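Long-range contacts in MW1564 protein (Staphylococcus aureus, PDB 3NTV), which is probably an S-adenosylmethionine-dependent O-methyltransferase that may methylate caffeoyl-CoA or a related catechol-type substrate on a hydroxyl oxygen: residues Leu32-Asn37 with Val55-Leu60; Ser38-Leu43 with Ser85-Ala90. One frame throughout, in Å; residues are numbered along the deposited sequence. Where two conformers were deposited one is given.

Contact 1. Residues Leu32-Asn37 with Val55-Leu60; sequences LHQHQN and VDRLTL. With SO4 (sulfate ion), chain C.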
loop_
_atom_site.group_PDB
_atom_site.type_symbol
_atom_site.label_atom_id
_atom_site.label_comp_id
_atom_site.label_asym_id
_atom_site.label_seq_id
_atom_site.Cartn_x
_atom_site.Cartn_y
_atom_site.Cartn_z
ATOM N N LEU A 32 -9.432 10.815 8.586
ATOM C CA LEU A 32 -9.424 11.348 7.213
ATOM C C LEU A 32 -10.299 10.481 6.302
ATOM O O LEU A 32 -10.991 11.019 5.438
ATOM C CB LEU A 32 -7.996 11.417 6.636
ATOM C CG LEU A 32 -7.127 12.596 7.091
ATOM C CD1 LEU A 32 -5.692 12.394 6.671
ATOM C CD2 LEU A 32 -7.646 13.930 6.529
ATOM N N HIS A 33 -10.289 9.149 6.537
ATOM C CA HIS A 33 -11.068 8.187 5.753
ATOM C C HIS A 33 -12.572 8.223 6.050
ATOM O O HIS A 33 -13.349 7.671 5.269
ATOM C CB HIS A 33 -10.518 6.764 5.940
ATOM C CG HIS A 33 -9.244 6.488 5.199
ATOM N ND1 HIS A 33 -8.948 5.218 4.735
ATOM C CD2 HIS A 33 -8.216 7.318 4.883
ATOM C CE1 HIS A 33 -7.761 5.309 4.155
ATOM N NE2 HIS A 33 -7.285 6.554 4.208
ATOM N N GLN A 34 -12.994 8.887 7.147
ATOM C CA GLN A 34 -14.422 8.945 7.511
ATOM C C GLN A 34 -15.364 9.476 6.418
ATOM O O GLN A 34 -16.525 9.065 6.366
ATOM C CB GLN A 34 -14.653 9.625 8.872
ATOM C CG GLN A 34 -14.035 8.902 10.070
ATOM C CD GLN A 34 -14.492 7.474 10.242
ATOM O OE1 GLN A 34 -15.638 7.191 10.599
ATOM N NE2 GLN A 34 -13.591 6.543 10.014
ATOM N N HIS A 35 -14.843 10.319 5.505
ATOM C CA HIS A 35 -15.576 10.876 4.363
ATOM C C HIS A 35 -16.018 9.776 3.381
ATOM O O HIS A 35 -17.079 9.901 2.767
ATOM C CB HIS A 35 -14.712 11.918 3.623
ATOM C CG HIS A 35 -14.214 13.040 4.487
ATOM N ND1 HIS A 35 -13.035 12.929 5.214
ATOM C CD2 HIS A 35 -14.728 14.279 4.678
ATOM C CE1 HIS A 35 -12.880 14.091 5.829
ATOM N NE2 HIS A 35 -13.876 14.934 5.540
ATOM N N GLN A 36 -15.212 8.699 3.242
ATOM C CA GLN A 36 -15.499 7.569 2.348
ATOM C C GLN A 36 -16.167 6.356 3.037
ATOM O O GLN A 36 -16.084 5.230 2.531
ATOM C CB GLN A 36 -14.277 7.193 1.468
ATOM C CG GLN A 36 -13.048 6.667 2.223
ATOM C CD GLN A 36 -11.766 6.842 1.445
ATOM O OE1 GLN A 36 -11.375 7.957 1.075
ATOM N NE2 GLN A 36 -11.061 5.744 1.213
ATOM N N ASN A 37 -16.865 6.601 4.166
ATOM C CA ASN A 37 -17.601 5.582 4.917
ATOM C C ASN A 37 -18.767 5.033 4.100
ATOM O O ASN A 37 -19.626 5.803 3.654
ATOM C CB ASN A 37 -18.154 6.158 6.237
ATOM C CG ASN A 37 -17.256 6.032 7.444
ATOM O OD1 ASN A 37 -17.682 6.215 8.582
ATOM N ND2 ASN A 37 -15.997 5.735 7.236
ATOM N N VAL A 55 -11.185 -7.178 9.294
ATOM C CA VAL A 55 -10.025 -6.573 8.634
ATOM C C VAL A 55 -9.870 -5.116 9.131
ATOM O O VAL A 55 -10.875 -4.420 9.279
ATOM C CB VAL A 55 -10.207 -6.647 7.088
ATOM C CG1 VAL A 55 -9.046 -5.984 6.347
ATOM C CG2 VAL A 55 -10.375 -8.099 6.634
ATOM N N ASP A 56 -8.628 -4.658 9.359
ATOM C CA ASP A 56 -8.429 -3.285 9.806
ATOM C C ASP A 56 -8.774 -2.269 8.727
ATOM O O ASP A 56 -8.636 -2.541 7.529
ATOM C CB ASP A 56 -7.033 -3.071 10.363
ATOM C CG ASP A 56 -6.823 -3.818 11.665
ATOM O OD1 ASP A 56 -7.482 -3.464 12.665
ATOM O OD2 ASP A 56 -6.073 -4.806 11.663
ATOM N N ARG A 57 -9.269 -1.106 9.155
ATOM C CA ARG A 57 -9.708 -0.066 8.245
ATOM C C ARG A 57 -8.680 0.387 7.205
ATOM O O ARG A 57 -9.016 0.472 6.024
ATOM C CB ARG A 57 -10.261 1.144 9.018
ATOM C CG ARG A 57 -10.797 2.248 8.103
ATOM C CD ARG A 57 -12.042 1.799 7.323
ATOM N NE ARG A 57 -12.466 2.802 6.347
ATOM C CZ ARG A 57 -13.309 3.794 6.601
ATOM N NH1 ARG A 57 -13.829 3.938 7.816
ATOM N NH2 ARG A 57 -13.619 4.666 5.654
ATOM N N LEU A 58 -7.457 0.726 7.636
ATOM C CA LEU A 58 -6.481 1.226 6.660
ATOM C C LEU A 58 -6.049 0.134 5.694
ATOM O O LEU A 58 -5.854 0.402 4.508
ATOM C CB LEU A 58 -5.279 1.903 7.352
ATOM C CG LEU A 58 -5.650 3.146 8.196
ATOM C CD1 LEU A 58 -4.412 3.747 8.842
ATOM C CD2 LEU A 58 -6.363 4.216 7.359
ATOM N N THR A 59 -5.959 -1.102 6.191
ATOM C CA THR A 59 -5.627 -2.266 5.327
ATOM C C THR A 59 -6.744 -2.446 4.288
ATOM O O THR A 59 -6.475 -2.607 3.095
ATOM C CB THR A 59 -5.546 -3.533 6.203
ATOM O OG1 THR A 59 -4.348 -3.426 6.999
ATOM C CG2 THR A 59 -5.507 -4.816 5.368
ATOM N N LEU A 60 -7.996 -2.433 4.741
ATOM C CA LEU A 60 -9.132 -2.579 3.833
ATOM C C LEU A 60 -9.132 -1.490 2.785
ATOM O O LEU A 60 -9.312 -1.781 1.614
ATOM C CB LEU A 60 -10.451 -2.548 4.619
ATOM C CG LEU A 60 -11.680 -2.552 3.738
ATOM C CD1 LEU A 60 -12.067 -3.974 3.362
ATOM C CD2 LEU A 60 -12.789 -1.757 4.378
HETATM S S SO4 C . -14.300 -9.863 7.605
HETATM O O1 SO4 C . -14.423 -9.965 6.131
HETATM O O2 SO4 C . -15.643 -9.911 8.164
HETATM O O3 SO4 C . -13.508 -11.020 8.098
HETATM O O4 SO4 C . -13.541 -8.636 7.909
#

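Contact 2. Residues Ser38-Leu43 with Ser85-Ala90; sequences SSIEVL and SSMQFA. With SO4 (sulfate ion), chain C.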
loop_
_atom_site.group_PDB
_atom_site.type_symbol
_atom_site.label_atom_id
_atom_site.label_comp_id
_atom_site.label_asym_id
_atom_site.label_seq_id
_atom_site.Cartn_x
_atom_site.Cartn_y
_atom_site.Cartn_z
ATOM N N SER A 38 -18.790 3.705 3.903
ATOM C CA SER A 38 -19.881 3.021 3.210
ATOM C C SER A 38 -20.936 2.634 4.260
ATOM O O SER A 38 -20.669 2.746 5.460
ATOM C CB SER A 38 -19.361 1.789 2.465
ATOM O OG SER A 38 -18.699 0.874 3.323
ATOM N N SER A 39 -22.138 2.210 3.815
ATOM C CA SER A 39 -23.237 1.793 4.701
ATOM C C SER A 39 -22.851 0.615 5.617
ATOM O O SER A 39 -23.322 0.546 6.754
ATOM C CB SER A 39 -24.480 1.433 3.888
ATOM O OG SER A 39 -24.169 0.580 2.796
ATOM N N ILE A 40 -21.969 -0.276 5.133
ATOM C CA ILE A 40 -21.508 -1.454 5.878
ATOM C C ILE A 40 -20.516 -1.176 7.025
ATOM O O ILE A 40 -20.312 -2.045 7.877
ATOM C CB ILE A 40 -21.116 -2.663 4.985
ATOM C CG1 ILE A 40 -20.051 -2.306 3.911
ATOM C CG2 ILE A 40 -22.366 -3.365 4.405
ATOM C CD1 ILE A 40 -20.554 -2.018 2.452
ATOM N N GLU A 41 -19.946 0.041 7.079
ATOM C CA GLU A 41 -19.009 0.436 8.141
ATOM C C GLU A 41 -19.603 0.289 9.549
ATOM O O GLU A 41 -18.873 0.014 10.500
ATOM C CB GLU A 41 -18.447 1.849 7.889
ATOM C CG GLU A 41 -17.139 2.153 8.616
ATOM C CD GLU A 41 -15.991 1.170 8.446
ATOM O OE1 GLU A 41 -15.890 0.523 7.376
ATOM O OE2 GLU A 41 -15.166 1.074 9.380
ATOM N N VAL A 42 -20.945 0.380 9.659
ATOM C CA VAL A 42 -21.702 0.204 10.903
ATOM C C VAL A 42 -21.407 -1.169 11.559
ATOM O O VAL A 42 -21.470 -1.276 12.783
ATOM C CB VAL A 42 -23.221 0.446 10.657
ATOM C CG1 VAL A 42 -24.020 0.371 11.956
ATOM C CG2 VAL A 42 -23.454 1.792 9.973
ATOM N N LEU A 43 -21.027 -2.193 10.755
ATOM C CA LEU A 43 -20.701 -3.530 11.266
ATOM C C LEU A 43 -19.392 -3.621 12.063
ATOM O O LEU A 43 -19.211 -4.592 12.799
ATOM C CB LEU A 43 -20.730 -4.586 10.157
ATOM C CG LEU A 43 -22.102 -4.867 9.551
ATOM C CD1 LEU A 43 -21.956 -5.475 8.199
ATOM C CD2 LEU A 43 -22.949 -5.775 10.461
ATOM N N SER A 85 -15.356 -7.789 4.817
ATOM C CA SER A 85 -14.489 -7.475 3.683
ATOM C C SER A 85 -15.144 -7.796 2.353
ATOM O O SER A 85 -14.981 -7.010 1.415
ATOM C CB SER A 85 -13.128 -8.159 3.796
ATOM O OG SER A 85 -13.326 -9.560 3.812
ATOM N N SER A 86 -15.900 -8.921 2.288
ATOM C CA SER A 86 -16.608 -9.355 1.073
ATOM C C SER A 86 -17.537 -8.254 0.576
ATOM O O SER A 86 -17.497 -7.888 -0.586
ATOM C CB SER A 86 -17.444 -10.601 1.353
ATOM O OG SER A 86 -16.682 -11.613 1.978
HETATM N N MSE A 87 -18.352 -7.705 1.484
HETATM C CA MSE A 87 -19.297 -6.648 1.113
HETATM C C MSE A 87 -18.594 -5.341 0.781
HETATM O O MSE A 87 -18.981 -4.671 -0.166
HETATM C CB MSE A 87 -20.338 -6.443 2.201
HETATM C CG MSE A 87 -21.212 -7.673 2.385
HETATM SE SE MSE A 87 -22.607 -7.387 3.714
HETATM C CE MSE A 87 -21.501 -7.203 5.226
ATOM N N GLN A 88 -17.495 -5.016 1.502
ATOM C CA GLN A 88 -16.735 -3.808 1.197
ATOM C C GLN A 88 -16.162 -3.885 -0.220
ATOM O O GLN A 88 -16.247 -2.920 -0.966
ATOM C CB GLN A 88 -15.632 -3.574 2.249
ATOM C CG GLN A 88 -16.184 -3.071 3.586
ATOM C CD GLN A 88 -16.494 -1.587 3.593
ATOM O OE1 GLN A 88 -16.567 -0.943 2.560
ATOM N NE2 GLN A 88 -16.663 -1.004 4.773
ATOM N N PHE A 89 -15.652 -5.058 -0.621
ATOM C CA PHE A 89 -15.115 -5.209 -1.980
ATOM C C PHE A 89 -16.244 -5.157 -3.016
ATOM O O PHE A 89 -16.095 -4.490 -4.040
ATOM C CB PHE A 89 -14.341 -6.531 -2.128
ATOM C CG PHE A 89 -13.174 -6.736 -1.176
ATOM C CD1 PHE A 89 -12.463 -5.653 -0.675
ATOM C CD2 PHE A 89 -12.760 -8.015 -0.826
ATOM C CE1 PHE A 89 -11.360 -5.846 0.170
ATOM C CE2 PHE A 89 -11.670 -8.202 0.029
ATOM C CZ PHE A 89 -10.987 -7.114 0.522
ATOM N N ALA A 90 -17.359 -5.868 -2.759
ATOM C CA ALA A 90 -18.490 -5.887 -3.692
ATOM C C ALA A 90 -19.112 -4.494 -3.847
ATOM O O ALA A 90 -19.626 -4.176 -4.922
ATOM C CB ALA A 90 -19.544 -6.873 -3.215
HETATM S S SO4 C . -14.300 -9.863 7.605
HETATM O O1 SO4 C . -14.423 -9.965 6.131
HETATM O O2 SO4 C . -15.643 -9.911 8.164
HETATM O O3 SO4 C . -13.508 -11.020 8.098
HETATM O O4 SO4 C . -13.541 -8.636 7.909
#

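Contact 1. Residues Leu32-Asn37 with Val55-Leu60
The last part of helix 22-33 comes up against the first turn of helix 57-70, the backbones being nearest at H33 and L58, whose CA atoms are 8.4 Å apart. Beyond H33 the chain turns through a short 3-10 segment at Q34 and H35, where H33 O accepts a 2.9 Å bond from Q36 N, and then runs on as loop. In the second segment L60 N is bonded back to D56 O as the helix starts.

R57 makes the largest single contribution. Its CG stands anti to the backbone N (chi1 -177°), and a bend at chi2 (66°) brings the guanidinium under the turn, with NH2 3.0 Å from H33 O. One face of the group is covered by CB of H33, which is 3.8 Å from NH2, while N37 lies at its edge. The Q34 amide crosses obliquely; its NE2 is 3.4 Å from R57 NH1, but both are donors, and NE2 bonds instead to I30 O. The imidazole of H33 receives L58 CD2 over its face, in a CH-pi contact 3.9 Å from the ring centroid.

D61, one turn further along the helix, positions both groups: its OD2 forms a salt bridge with R57 NE and a hydrogen bond with H33 ND1. With H33 NE2 bonded to F218 N of the second subunit, the ring is held at both nitrogens and its rotation is fixed. At the start of 55-60, V55 N gives a nearly straight bond (167°) of 3.1 Å to O4 of a sulfate, probably from the crystallisation liquor. The arrangement joins helix 22-33 and helix 57-70 through R57, D61 and H33 in a Rossmann-fold methyltransferase, at the interface between the two subunits.

Contact 2. Residues Ser38-Leu43 with Ser85-Ala90
Two donors grip OE1 of Q88: S38 OG across the contact and K64 NZ from helix 57-70. The serine bond is 2.9 Å from OG to OE1, yet OG sits above the amide plane, with a C=O...donor angle of 99°, off the lone pairs. A bend at chi2 (-80°) turns the Q88 amide toward the 38-43 loop, where S38 and K64 hold its oxygen. On the nitrogen side, E41 OE1 comes within 3.1 Å of Q88 NE2, but the angle is too poor for a hydrogen bond. That carboxylate is bound more firmly by Y84 OH at OE1 and by R44 in a salt bridge at OE2.

I40 packs alongside the Q88 amide, the two side chains running past each other in opposite directions with I40 CG1 3.6 Å from Q88 CD. The other branch of I40 turns to M87, a selenomethionine, with CG2 4.0 Å from CE. M87 bends at its last torsion, bringing its methyl against L43 at about a right angle; CE and L43 CD1 are only 3.5 Å apart, a tight carbon contact. N114 and L115 of helix 105-117 also pack on M87.

At the start of the helical segment, S85 N donates a 2.7 Å bond to sulfate O1. S85 OG is also close to that oxygen, although E77 OE1 competes for its proton. Backbone N atoms of A81, I82, Y84 and V55 also bond the sulfate.

The chemistry divides in two: a buried glutamine amide anchors the loop by polar contacts, while I40, L43 and M87 pack together as an apolar cluster. The sulfate, probably from the crystallisation liquor, meets N-H groups at and before the helix start; the loop after strand 74-78 is consistent with the cofactor-binding motif of Rossmann-fold methyltransferases.

Overall arrangement
From the N terminus, helix 22-33 runs into segment 32-37, and the chain passes directly into 38-43, so the first halves of the two contacts are consecutive. Contact 1 closes a loop of 17 residues that contains 38-43 and helix 43-49; contact 2 closes one of 41 residues that contains 55-60, the rest of helix 57-70 and strand 74-78. The loops therefore cross rather than nest. Their centres are 10 Å apart, and L60 packs on Q88 and F89, while E41 and R57 form a long, weak ion pair. Together they tie the N-terminal region to helices 57-70 and 84-90, and the sulfate bridges V55 and S85.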